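Histone acetyltransferase HPA2 and related acetyltransferases (Corynebacterium glutamicum ATCC 13032, PDB 2QEC) probably transfers an acyl group, most likely acetyl from acetyl-CoA, as a member of the GNAT family of N-acetyltransferases. Local coordinates at residues 76-82 with 125-131. The protein carries 1 engineered substitution. Sequence-based numbering, arbitrary orientation.
Sequences VALWDRP and HWYLYTV. With EDO (1,2-ethanediol), chain D.
Leu78 faces both Tyr129 and Thr130, a classic beta bulge in the antiparallel pairing of strands 73-80 and 126-133 at the middle of the GNAT-fold sheet. Leu78 N donates to Thr130 O at 2.9 Å, in the carbonyl plane, while Leu78 O takes the N-H of Tyr129 rather than that of Thr130. Beyond the bulge Asp80 and Tyr127 form a regular hydrogen-bonded pair: Asp80 N reaches Tyr127 O, and Tyr127 N returns to Asp80 O with the donor tilted 18° from the carbonyl plane. Next to this pair a water donates to both Arg81 O and His125 O, the shorter bond, 2.7 Å, going to His125 O. A bulge at this place is a GNAT hallmark, associated with the splaying of this strand from its parallel neighbour 159-163 where acetyl-CoA binds; the same probably holds here. An ethanediol, probably from the crystallisation liquor, hints at a pocket: its O2 accepts a weak bond from Val131 N.

On the face carrying Leu78 and Asp80, the Asp80 carboxylate lies nearly coplanar with the Tyr127 ring, and OD2 meets the ring edge at CD2, 3.2 Å away. Both carboxylate oxygens have partners on helix 43-60: Tyr57 OH bonds OD2, and Gln56 NE2 bonds OD1 weakly. The Tyr129 hydroxyl is held by Gln52 of the same helix.

On the opposite face Leu128 extends away from its own N (chi1 176°), which brings CD1 over the Trp79 indole, itself a cation-pi partner of Arg153. At the Pro82 end, Trp126 NE1 bonds Glu157. Arg81 NH1 bonds Asn62 OD1, and Trp126 sets its CH2 corner over a guanidinium face, the planes steeply inclined. Pro82 CD sits 3.5 Å from the five-membered-ring centroid of Trp126, only 9° off the normal.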
loop_
_atom_site.group_PDB
_atom_site.type_symbol
_atom_site.label_atom_id
_atom_site.label_comp_id
_atom_site.label_asym_id
_atom_site.label_seq_id
_atom_site.Cartn_x
_atom_site.Cartn_y
_atom_site.Cartn_z
ATOM N N VAL A 76 14.577 5.974 21.431
ATOM C CA VAL A 76 15.059 6.459 20.157
ATOM C C VAL A 76 14.168 5.915 19.039
ATOM O O VAL A 76 13.654 4.785 19.112
ATOM C CB VAL A 76 16.583 6.137 19.939
ATOM C CG1 VAL A 76 16.872 4.630 19.856
ATOM C CG2 VAL A 76 17.141 6.865 18.720
ATOM N N ALA A 77 13.949 6.756 18.020
ATOM C CA ALA A 77 13.291 6.357 16.776
ATOM C C ALA A 77 14.124 6.773 15.538
ATOM O O ALA A 77 14.671 7.900 15.457
ATOM C CB ALA A 77 11.888 6.909 16.717
ATOM N N LEU A 78 14.177 5.871 14.546
ATOM C CA LEU A 78 14.924 6.084 13.294
ATOM C C LEU A 78 13.928 6.082 12.162
ATOM O O LEU A 78 13.177 5.139 12.039
ATOM C CB LEU A 78 15.954 4.986 13.078
ATOM C CG LEU A 78 16.990 4.840 14.248
ATOM C CD1 LEU A 78 17.934 3.686 13.946
ATOM C CD2 LEU A 78 17.850 6.034 14.396
ATOM N N TRP A 79 13.930 7.181 11.417
ATOM C CA TRP A 79 13.020 7.441 10.312
ATOM C C TRP A 79 13.795 7.746 9.019
ATOM O O TRP A 79 14.823 8.465 9.033
ATOM C CB TRP A 79 12.194 8.660 10.674
ATOM C CG TRP A 79 11.269 8.561 11.866
ATOM C CD1 TRP A 79 11.592 8.745 13.190
ATOM C CD2 TRP A 79 9.861 8.369 11.821
ATOM N NE1 TRP A 79 10.474 8.648 13.957
ATOM C CE2 TRP A 79 9.391 8.432 13.139
ATOM C CE3 TRP A 79 8.947 8.166 10.784
ATOM C CZ2 TRP A 79 8.056 8.242 13.456
ATOM C CZ3 TRP A 79 7.612 8.006 11.090
ATOM C CH2 TRP A 79 7.179 8.062 12.426
ATOM N N ASP A 80 13.305 7.217 7.899
ATOM C CA ASP A 80 13.719 7.620 6.573
ATOM C C ASP A 80 12.646 8.533 6.009
ATOM O O ASP A 80 11.446 8.310 6.179
ATOM C CB ASP A 80 13.865 6.426 5.609
ATOM C CG ASP A 80 15.009 5.517 5.983
ATOM O OD1 ASP A 80 16.169 5.903 5.776
ATOM O OD2 ASP A 80 14.756 4.406 6.490
ATOM N N ARG A 81 13.113 9.561 5.306
ATOM C CA ARG A 81 12.270 10.594 4.747
ATOM C C ARG A 81 11.801 10.167 3.375
ATOM O O ARG A 81 12.411 9.285 2.753
ATOM C CB ARG A 81 13.072 11.923 4.676
ATOM C CG ARG A 81 13.632 12.333 6.032
ATOM C CD ARG A 81 14.658 13.491 5.938
ATOM N NE ARG A 81 13.994 14.677 5.414
ATOM C CZ ARG A 81 13.373 15.607 6.145
ATOM N NH1 ARG A 81 13.333 15.543 7.479
ATOM N NH2 ARG A 81 12.787 16.624 5.518
ATOM N N PRO A 82 10.708 10.757 2.898
ATOM C CA PRO A 82 10.325 10.415 1.542
ATOM C C PRO A 82 11.374 10.723 0.448
ATOM O O PRO A 82 12.105 11.711 0.533
ATOM C CB PRO A 82 9.034 11.233 1.296
ATOM C CG PRO A 82 8.555 11.646 2.565
ATOM C CD PRO A 82 9.761 11.708 3.513
ATOM N N HIS A 125 6.884 8.072 0.880
ATOM C CA HIS A 125 6.457 7.861 2.223
ATOM C C HIS A 125 7.604 8.030 3.177
ATOM O O HIS A 125 8.765 7.809 2.809
ATOM C CB HIS A 125 5.889 6.429 2.407
ATOM C CG HIS A 125 6.866 5.331 2.092
ATOM N ND1 HIS A 125 7.034 4.853 0.809
ATOM C CD2 HIS A 125 7.706 4.608 2.879
ATOM C CE1 HIS A 125 7.954 3.899 0.821
ATOM N NE2 HIS A 125 8.368 3.720 2.065
ATOM N N TRP A 126 7.268 8.339 4.431
ATOM C CA TRP A 126 8.209 8.179 5.546
ATOM C C TRP A 126 8.291 6.702 5.942
ATOM O O TRP A 126 7.344 5.976 5.771
ATOM C CB TRP A 126 7.748 8.960 6.768
ATOM C CG TRP A 126 7.784 10.439 6.592
ATOM C CD1 TRP A 126 6.910 11.216 5.865
ATOM C CD2 TRP A 126 8.773 11.302 7.089
ATOM N NE1 TRP A 126 7.301 12.535 5.918
ATOM C CE2 TRP A 126 8.434 12.609 6.695
ATOM C CE3 TRP A 126 9.920 11.106 7.920
ATOM C CZ2 TRP A 126 9.197 13.710 7.063
ATOM C CZ3 TRP A 126 10.665 12.195 8.259
ATOM C CH2 TRP A 126 10.298 13.479 7.850
ATOM N N TYR A 127 9.434 6.260 6.458
ATOM C CA TYR A 127 9.564 4.894 6.976
ATOM C C TYR A 127 10.020 4.981 8.401
ATOM O O TYR A 127 11.055 5.531 8.621
ATOM C CB TYR A 127 10.616 4.128 6.172
ATOM C CG TYR A 127 11.024 2.737 6.642
ATOM C CD1 TYR A 127 10.103 1.841 7.166
ATOM C CD2 TYR A 127 12.355 2.316 6.544
ATOM C CE1 TYR A 127 10.473 0.597 7.579
ATOM C CE2 TYR A 127 12.725 1.070 6.943
ATOM C CZ TYR A 127 11.784 0.208 7.442
ATOM O OH TYR A 127 12.156 -1.036 7.865
ATOM N N LEU A 128 9.253 4.400 9.313
ATOM C CA LEU A 128 9.682 4.193 10.684
ATOM C C LEU A 128 10.387 2.864 10.759
ATOM O O LEU A 128 9.727 1.816 10.731
ATOM C CB LEU A 128 8.482 4.232 11.622
ATOM C CG LEU A 128 8.856 3.933 13.081
ATOM C CD1 LEU A 128 9.950 4.880 13.558
ATOM C CD2 LEU A 128 7.608 3.999 13.926
ATOM N N TYR A 129 11.721 2.923 10.843
ATOM C CA TYR A 129 12.616 1.765 10.803
ATOM C C TYR A 129 12.603 1.066 12.128
ATOM O O TYR A 129 12.373 -0.163 12.219
ATOM C CB TYR A 129 14.033 2.166 10.373
ATOM C CG TYR A 129 15.138 1.163 10.669
ATOM C CD1 TYR A 129 15.058 -0.169 10.248
ATOM C CD2 TYR A 129 16.265 1.531 11.374
ATOM C CE1 TYR A 129 16.104 -1.092 10.548
ATOM C CE2 TYR A 129 17.270 0.625 11.654
ATOM C CZ TYR A 129 17.169 -0.690 11.237
ATOM O OH TYR A 129 18.204 -1.569 11.526
ATOM N N THR A 130 12.840 1.827 13.192
ATOM C CA THR A 130 12.881 1.237 14.479
ATOM C C THR A 130 12.492 2.260 15.555
ATOM O O THR A 130 12.759 3.474 15.416
ATOM C CB THR A 130 14.275 0.605 14.702
ATOM O OG1 THR A 130 14.198 -0.372 15.731
ATOM C CG2 THR A 130 15.306 1.650 15.021
ATOM N N VAL A 131 11.848 1.745 16.598
ATOM C CA VAL A 131 11.554 2.494 17.821
ATOM C C VAL A 131 11.961 1.636 18.989
ATOM O O VAL A 131 11.581 0.475 19.100
ATOM C CB VAL A 131 10.051 2.993 17.852
ATOM C CG1 VAL A 131 9.094 1.865 17.641
ATOM C CG2 VAL A 131 9.717 3.691 19.182
HETATM C C1 EDO D . 8.171 -0.046 14.591
HETATM O O1 EDO D . 7.657 -0.970 13.635
HETATM C C2 EDO D . 9.698 -0.024 14.535
HETATM O O2 EDO D . 10.306 -0.693 15.671
HETATM O O HOH W 1 11.045 6.440 3.240
#